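Local coordinates for methylmalonyl-CoA carboxyltransferase 5S subunit (Propionibacterium freudenreichii subsp. shermanii, PDB 1RQB), which transfers a carboxyl group from biotin of the 1.3S subunit to pyruvate, forming oxaloacetate, as the cobalt-dependent subunit of transcarboxylase, at residues L225-T230 with V236-A241; D250-S255 with P260-T265; E270-E273 with T278-L281. One frame throughout, in Å; residues are numbered along the deposited sequence.

Contact 1: residues L225-T230 with V236-A241. With CO (cobalt (II) ion), chain B.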
loop_
_atom_site.group_PDB
_atom_site.type_symbol
_atom_site.label_atom_id
_atom_site.label_comp_id
_atom_site.label_asym_id
_atom_site.label_seq_id
_atom_site.Cartn_x
_atom_site.Cartn_y
_atom_site.Cartn_z
ATOM N N LEU A 225 -14.917 10.915 -4.353
ATOM C CA LEU A 225 -13.496 10.952 -4.730
ATOM C C LEU A 225 -13.036 9.566 -5.183
ATOM O O LEU A 225 -13.255 8.568 -4.496
ATOM C CB LEU A 225 -12.650 11.438 -3.543
ATOM C CG LEU A 225 -11.134 11.460 -3.726
ATOM C CD1 LEU A 225 -10.760 12.432 -4.846
ATOM C CD2 LEU A 225 -10.474 11.869 -2.410
ATOM N N HIS A 226 -12.408 9.529 -6.359
ATOM C CA HIS A 226 -11.889 8.293 -6.964
ATOM C C HIS A 226 -10.375 8.433 -7.127
ATOM O O HIS A 226 -9.901 9.124 -8.029
ATOM C CB HIS A 226 -12.531 8.074 -8.347
ATOM C CG HIS A 226 -12.068 6.830 -9.048
ATOM N ND1 HIS A 226 -12.607 5.586 -8.801
ATOM C CD2 HIS A 226 -11.098 6.642 -9.977
ATOM C CE1 HIS A 226 -11.989 4.684 -9.546
ATOM N NE2 HIS A 226 -11.069 5.300 -10.271
ATOM N N CYS A 227 -9.617 7.782 -6.254
ATOM C CA CYS A 227 -8.150 7.861 -6.338
ATOM C C CYS A 227 -7.550 6.460 -6.460
ATOM O O CYS A 227 -7.963 5.541 -5.754
ATOM C CB CYS A 227 -7.543 8.448 -5.051
ATOM S SG CYS A 227 -7.653 10.209 -4.808
ATOM N N HIS A 228 -6.570 6.328 -7.348
ATOM C CA HIS A 228 -5.803 5.080 -7.467
ATOM C C HIS A 228 -4.682 5.175 -6.428
ATOM O O HIS A 228 -4.470 6.243 -5.856
ATOM C CB HIS A 228 -5.255 4.926 -8.889
ATOM C CG HIS A 228 -6.299 4.485 -9.874
ATOM N ND1 HIS A 228 -6.228 3.284 -10.543
ATOM C CD2 HIS A 228 -7.478 5.047 -10.237
ATOM C CE1 HIS A 228 -7.318 3.124 -11.274
ATOM N NE2 HIS A 228 -8.092 4.178 -11.106
ATOM N N SER A 229 -3.952 4.087 -6.183
ATOM C CA SER A 229 -2.926 4.098 -5.129
ATOM C C SER A 229 -1.518 3.958 -5.710
ATOM O O SER A 229 -0.567 3.673 -4.983
ATOM C CB SER A 229 -3.184 2.932 -4.174
ATOM O OG SER A 229 -3.341 1.721 -4.922
ATOM N N THR A 230 -1.389 4.192 -7.006
ATOM C CA THR A 230 -0.138 4.028 -7.763
ATOM C C THR A 230 1.082 4.716 -7.143
ATOM O O THR A 230 2.180 4.161 -7.171
ATOM C CB THR A 230 -0.337 4.532 -9.194
ATOM O OG1 THR A 230 -1.627 4.098 -9.653
ATOM C CG2 THR A 230 0.750 3.961 -10.119
ATOM N N VAL A 236 -3.843 8.922 2.336
ATOM C CA VAL A 236 -3.792 10.099 3.215
ATOM C C VAL A 236 -4.656 11.195 2.585
ATOM O O VAL A 236 -5.293 11.976 3.289
ATOM C CB VAL A 236 -2.359 10.592 3.387
ATOM C CG1 VAL A 236 -2.337 11.796 4.341
ATOM C CG2 VAL A 236 -1.503 9.458 3.956
ATOM N N SER A 237 -4.690 11.236 1.252
ATOM C CA SER A 237 -5.523 12.215 0.537
ATOM C C SER A 237 -6.997 11.936 0.838
ATOM O O SER A 237 -7.785 12.865 1.004
ATOM C CB SER A 237 -5.261 12.151 -0.976
ATOM O OG SER A 237 -3.896 12.464 -1.249
ATOM N N LEU A 238 -7.382 10.660 0.894
ATOM C CA LEU A 238 -8.771 10.309 1.228
ATOM C C LEU A 238 -9.112 10.844 2.621
ATOM O O LEU A 238 -10.193 11.390 2.839
ATOM C CB LEU A 238 -8.969 8.792 1.220
ATOM C CG LEU A 238 -9.532 8.160 -0.054
ATOM C CD1 LEU A 238 -8.697 8.527 -1.238
ATOM C CD2 LEU A 238 -9.606 6.649 0.115
HETATM N N MSE A 239 -8.199 10.681 3.573
HETATM C CA MSE A 239 -8.452 11.168 4.938
HETATM C C MSE A 239 -8.632 12.689 4.910
HETATM O O MSE A 239 -9.542 13.220 5.543
HETATM C CB MSE A 239 -7.291 10.813 5.875
HETATM C CG MSE A 239 -7.482 11.307 7.314
HETATM SE SE MSE A 239 -8.919 10.350 8.276
HETATM C CE MSE A 239 -10.284 11.679 8.204
ATOM N N LYS A 240 -7.762 13.396 4.190
ATOM C CA LYS A 240 -7.873 14.859 4.082
ATOM C C LYS A 240 -9.155 15.252 3.344
ATOM O O LYS A 240 -9.766 16.275 3.654
ATOM C CB LYS A 240 -6.646 15.449 3.355
ATOM C CG LYS A 240 -5.410 15.461 4.233
ATOM C CD LYS A 240 -5.690 16.335 5.433
ATOM C CE LYS A 240 -4.552 16.348 6.425
ATOM N NZ LYS A 240 -4.991 17.053 7.664
ATOM N N ALA A 241 -9.564 14.445 2.368
ATOM C CA ALA A 241 -10.794 14.755 1.625
ATOM C C ALA A 241 -11.993 14.606 2.563
ATOM O O ALA A 241 -12.953 15.372 2.492
ATOM C CB ALA A 241 -10.942 13.820 0.412
HETATM CO CO CO B . -10.026 4.429 -11.975
HETATM O O HOH W 1 -9.238 3.432 -13.849
#
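L225 and C227 meet L238 and A241 on the flank of helix 234-243, an apolar seam behind the cobalt site. From CB, which aims at the helix, the L225 side chain runs to CG anti to its own nitrogen (chi1 176°), and there it forks. CD1 turns back beside its own segment, 3.8 Å from C227 SG. CD2 goes on to the helix and does most of the touching: it presses on A241 CB at 3.5 Å, closer than usual for two carbons, and crosses the L238 side chain obliquely, 4.0 Å from its CD1. Alanine's single methyl suits the place, letting the leucine tip come this close to the helix. The same L238 CD1 also lies 4.0 Å from C227 CB, so one methyl group serves two neighbours. H226, between L225 and C227, turns the other way and binds cobalt through NE2 at 2.2 Å; H228 NE2 binds it at 2.1 Å. This is the His-X-His metal motif of the DRE-TIM family, with D34, carboxylated K195 and a water among the other ligands. H226 ND1 and H228 ND1 bond to D250 and to P260 O, which fixes how both rings are turned. Strand 223-225 lies between strands 191-193 and 248-251 of the TIM barrel, while helix 234-243 packs between helices 203-217 and 265-271.

Contact 2: residues D250-S255 with P260-T265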
loop_
_atom_site.group_PDB
_atom_site.type_symbol
_atom_site.label_atom_id
_atom_site.label_comp_id
_atom_site.label_asym_id
_atom_site.label_seq_id
_atom_site.Cartn_x
_atom_site.Cartn_y
_atom_site.Cartn_z
ATOM N N ASP A 250 -14.058 6.085 -3.214
ATOM C CA ASP A 250 -14.003 4.788 -3.907
ATOM C C ASP A 250 -12.825 3.960 -3.387
ATOM O O ASP A 250 -11.716 4.471 -3.232
ATOM C CB ASP A 250 -13.810 4.961 -5.421
ATOM C CG ASP A 250 -14.933 5.724 -6.087
ATOM O OD1 ASP A 250 -15.862 6.178 -5.386
ATOM O OD2 ASP A 250 -14.874 5.867 -7.330
ATOM N N THR A 251 -13.068 2.672 -3.145
ATOM C CA THR A 251 -12.020 1.768 -2.652
ATOM C C THR A 251 -12.228 0.377 -3.255
ATOM O O THR A 251 -13.256 0.092 -3.869
ATOM C CB THR A 251 -12.062 1.646 -1.099
ATOM O OG1 THR A 251 -13.319 1.068 -0.709
ATOM C CG2 THR A 251 -11.928 3.025 -0.435
ATOM N N ALA A 252 -11.240 -0.488 -3.062
ATOM C CA ALA A 252 -11.317 -1.864 -3.576
ATOM C C ALA A 252 -11.063 -2.833 -2.419
ATOM O O ALA A 252 -10.181 -2.592 -1.596
ATOM C CB ALA A 252 -10.253 -2.083 -4.674
ATOM N N ILE A 253 -11.816 -3.934 -2.372
ATOM C CA ILE A 253 -11.627 -4.929 -1.303
ATOM C C ILE A 253 -10.131 -5.238 -1.196
ATOM O O ILE A 253 -9.433 -5.347 -2.203
ATOM C CB ILE A 253 -12.499 -6.187 -1.568
ATOM C CG1 ILE A 253 -12.770 -6.931 -0.243
ATOM C CG2 ILE A 253 -11.837 -7.076 -2.606
ATOM C CD1 ILE A 253 -13.644 -6.143 0.737
ATOM N N SER A 254 -9.642 -5.409 0.034
ATOM C CA SER A 254 -8.203 -5.528 0.317
ATOM C C SER A 254 -7.456 -6.601 -0.482
ATOM O O SER A 254 -6.281 -6.402 -0.788
ATOM C CB SER A 254 -7.959 -5.698 1.828
ATOM O OG SER A 254 -8.470 -6.921 2.314
ATOM N N SER A 255 -8.073 -7.724 -0.836
ATOM C CA SER A 255 -7.343 -8.757 -1.587
ATOM C C SER A 255 -7.166 -8.371 -3.059
ATOM O O SER A 255 -6.481 -9.058 -3.814
ATOM C CB SER A 255 -8.062 -10.108 -1.478
ATOM O OG SER A 255 -9.459 -9.961 -1.692
ATOM N N PRO A 260 -1.280 -0.182 -8.930
ATOM C CA PRO A 260 -1.996 0.634 -9.925
ATOM C C PRO A 260 -3.503 0.600 -9.661
ATOM O O PRO A 260 -4.287 1.219 -10.378
ATOM C CB PRO A 260 -1.666 -0.036 -11.256
ATOM C CG PRO A 260 -0.528 -0.952 -10.963
ATOM C CD PRO A 260 -0.714 -1.390 -9.551
ATOM N N GLY A 261 -3.876 -0.164 -8.638
ATOM C CA GLY A 261 -5.257 -0.277 -8.236
ATOM C C GLY A 261 -5.666 0.834 -7.282
ATOM O O GLY A 261 -5.307 1.991 -7.493
ATOM N N HIS A 262 -6.345 0.471 -6.195
ATOM C CA HIS A 262 -6.901 1.473 -5.274
ATOM C C HIS A 262 -6.597 1.147 -3.810
ATOM O O HIS A 262 -6.069 0.085 -3.484
ATOM C CB HIS A 262 -8.419 1.513 -5.482
ATOM C CG HIS A 262 -8.813 1.507 -6.930
ATOM N ND1 HIS A 262 -8.883 0.349 -7.676
ATOM C CD2 HIS A 262 -9.096 2.522 -7.782
ATOM C CE1 HIS A 262 -9.195 0.650 -8.927
ATOM N NE2 HIS A 262 -9.330 1.962 -9.017
ATOM N N ASN A 263 -6.927 2.106 -2.946
ATOM C CA ASN A 263 -6.750 1.939 -1.497
ATOM C C ASN A 263 -7.786 0.910 -1.039
ATOM O O ASN A 263 -8.882 0.840 -1.596
ATOM C CB ASN A 263 -6.901 3.299 -0.808
ATOM C CG ASN A 263 -5.853 4.292 -1.292
ATOM O OD1 ASN A 263 -4.655 4.091 -1.095
ATOM N ND2 ASN A 263 -6.301 5.348 -1.971
ATOM N N PRO A 264 -7.430 0.074 -0.042
ATOM C CA PRO A 264 -8.277 -0.993 0.505
ATOM C C PRO A 264 -9.527 -0.549 1.267
ATOM O O PRO A 264 -9.464 0.279 2.174
ATOM C CB PRO A 264 -7.311 -1.801 1.393
ATOM C CG PRO A 264 -5.932 -1.215 1.113
ATOM C CD PRO A 264 -6.207 0.207 0.768
ATOM N N THR A 265 -10.656 -1.142 0.892
ATOM C CA THR A 265 -11.955 -0.823 1.505
ATOM C C THR A 265 -11.888 -0.974 3.027
ATOM O O THR A 265 -12.249 -0.063 3.770
ATOM C CB THR A 265 -13.047 -1.770 0.951
ATOM O OG1 THR A 265 -13.185 -1.551 -0.459
ATOM C CG2 THR A 265 -14.392 -1.536 1.664
HETATM O O HOH W 2 -8.844 4.462 -3.431
#
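T265 OG1 has two partners: it accepts a 2.6 Å hydrogen bond from T251 OG1 and is also hydrogen-bonded to E29 OE1, to which it probably donates. The contact belongs to the TIM barrel's active-site end, where the chain leaves strand 248-251 and loops back to start helix 265-271, with P264 at the N-cap position. T251 carries its hydroxyl between its own nitrogen and carbonyl carbon (chi1 63°), which sets it against the threonine of the helix, the two side chains crossing at about a right angle. A valine in place of T251 would probably leave T265 OG1 without its donor and bring a methyl where a short hydrogen bond now draws the segments together. A single beta bridge joins A252 to P264: A252 N donates to N263 O at 3.1 Å, nearly straight at 167°, and T265 N donates to A252 O at 2.9 Å from above the carbonyl plane. Proline suits this position, having no N-H to satisfy, and its CA-H makes a further contact with A252 O. Beyond the bridge, A252 CB rests obliquely against the H262 ring, 4.1 Å from ND1; alanine leaves room for that ring, whose NE2 bonds to cobalt ligand D34. A water lies between the segments, 2.9 Å from D250 O, and accepts from N263 N at 3.1 Å.

Contact 3: residues E270-E273 with T278-L281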
loop_
_atom_site.group_PDB
_atom_site.type_symbol
_atom_site.label_atom_id
_atom_site.label_comp_id
_atom_site.label_asym_id
_atom_site.label_seq_id
_atom_site.Cartn_x
_atom_site.Cartn_y
_atom_site.Cartn_z
ATOM N N GLU A 270 -11.533 1.029 8.639
ATOM C CA GLU A 270 -10.920 0.890 9.970
ATOM C C GLU A 270 -10.160 2.140 10.420
ATOM O O GLU A 270 -10.148 2.463 11.606
ATOM C CB GLU A 270 -9.958 -0.301 9.995
ATOM C CG GLU A 270 -10.625 -1.639 9.778
ATOM C CD GLU A 270 -11.075 -2.308 11.071
ATOM O OE1 GLU A 270 -11.129 -1.641 12.133
ATOM O OE2 GLU A 270 -11.379 -3.517 11.016
HETATM N N MSE A 271 -9.539 2.857 9.496
HETATM C CA MSE A 271 -8.716 4.017 9.870
HETATM C C MSE A 271 -9.547 5.149 10.481
HETATM O O MSE A 271 -8.984 6.042 11.111
HETATM C CB MSE A 271 -7.980 4.573 8.652
HETATM C CG MSE A 271 -8.876 5.302 7.659
HETATM SE SE MSE A 271 -7.915 6.025 6.084
HETATM C CE MSE A 271 -9.228 7.304 5.439
ATOM N N LEU A 272 -10.868 5.141 10.321
ATOM C CA LEU A 272 -11.685 6.254 10.828
ATOM C C LEU A 272 -12.078 6.109 12.301
ATOM O O LEU A 272 -12.627 7.047 12.878
ATOM C CB LEU A 272 -12.969 6.384 9.993
ATOM C CG LEU A 272 -12.773 6.688 8.509
ATOM C CD1 LEU A 272 -14.140 6.750 7.806
ATOM C CD2 LEU A 272 -12.032 8.008 8.364
ATOM N N GLU A 273 -11.792 4.970 12.930
ATOM C CA GLU A 273 -12.226 4.744 14.317
ATOM C C GLU A 273 -11.720 5.829 15.269
ATOM O O GLU A 273 -10.521 6.093 15.361
ATOM C CB GLU A 273 -11.780 3.360 14.808
ATOM C CG GLU A 273 -12.204 3.062 16.245
ATOM C CD GLU A 273 -11.944 1.616 16.661
ATOM O OE1 GLU A 273 -10.987 1.004 16.140
ATOM O OE2 GLU A 273 -12.693 1.102 17.525
ATOM N N THR A 278 -17.273 7.842 10.256
ATOM C CA THR A 278 -17.445 6.384 10.205
ATOM C C THR A 278 -18.100 6.008 8.875
ATOM O O THR A 278 -18.511 6.878 8.108
ATOM C CB THR A 278 -18.296 5.905 11.411
ATOM O OG1 THR A 278 -18.192 4.482 11.534
ATOM C CG2 THR A 278 -19.755 6.303 11.237
ATOM N N THR A 279 -18.129 4.715 8.582
ATOM C CA THR A 279 -18.789 4.197 7.374
ATOM C C THR A 279 -19.889 3.250 7.856
ATOM O O THR A 279 -19.921 2.883 9.030
ATOM C CB THR A 279 -17.853 3.344 6.501
ATOM O OG1 THR A 279 -17.607 2.098 7.165
ATOM C CG2 THR A 279 -16.526 4.062 6.238
ATOM N N ASN A 280 -20.794 2.851 6.980
ATOM C CA ASN A 280 -21.829 1.912 7.435
ATOM C C ASN A 280 -21.581 0.547 6.791
ATOM O O ASN A 280 -22.521 -0.156 6.423
ATOM C CB ASN A 280 -23.239 2.422 7.094
ATOM C CG ASN A 280 -23.480 2.542 5.606
ATOM O OD1 ASN A 280 -22.937 3.431 4.951
ATOM N ND2 ASN A 280 -24.307 1.648 5.060
ATOM N N LEU A 281 -20.310 0.173 6.660
ATOM C CA LEU A 281 -19.976 -1.126 6.060
ATOM C C LEU A 281 -20.022 -2.220 7.130
ATOM O O LEU A 281 -19.680 -1.985 8.289
ATOM C CB LEU A 281 -18.586 -1.091 5.412
ATOM C CG LEU A 281 -18.428 -0.073 4.275
ATOM C CD1 LEU A 281 -17.093 -0.282 3.608
ATOM C CD2 LEU A 281 -19.563 -0.229 3.265
#
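Apolar contact between L272 and T279 carries this small junction, which buries 97 Å² in all. L272 directs its CB at the other segment; with CG anti to the carbonyl carbon (chi1 -61°) and an extended second torsion, it carries CD1 across to it. That methyl meets T279 CG2 at 3.9 Å, the two side chains crossing at about a right angle, and lies 4.1 Å from T278 CA, over the backbone rather than against that threonine's side chain. Leucine is long enough to span the gap and also to reach M239 and I242 of helix 234-243. Threonine suits the receiving place because its two branches divide the work: CG2 faces the leucine, while OG1 is available for a polar partner.

The junction lies where helix 265-271, which follows strand 248-251 in the TIM barrel, runs out and the chain turns into the short strand 277-278. This strand pairs in parallel with the beginning of strand 23-29, through backbone bonds of T278 with R23 and V25, away from the cobalt site.

The polar bonds here run within the segments or to residues beside them, not from one to the other. E273 N bonds to E270 O at 3.3 Å, a tight turn as the helix unwinds, and L272 O receives the hydroxyl of T275. In the other segment L281 N gives a weak bond of 3.4 Å to T279 OG1, the pattern of an ST turn, which bends the chain on its way to helix 283-296.

Salt bridges join this junction to the dimer partner: E270 OE1 and E273 OE1 both reach K202 NZ of the second subunit, two glutamates whose CB atoms are directed away from segment 278-281. Next to them, M271 packs on V236 of that subunit.

Overall arrangement
The three contacts follow one another along the chain, each closing before the next opens, and lie on one side of the chain's centre. Contacts 1 and 2, with centres 11 Å apart, take up the loops leaving adjacent barrel strands 223-225 and 248-251, and they share the surroundings of the cobalt ion: S229 N bonds to G261 O, and the H228 and H262 rings meet. Contact 3, its centre about 15 Å from each of the other two, sits at the far end of helix 265-271, which contact 2 begins. M239 packs on M271, and T265 touches L281, so packing continues from the catalytic end of the barrel to its rear. All three also reach the second subunit.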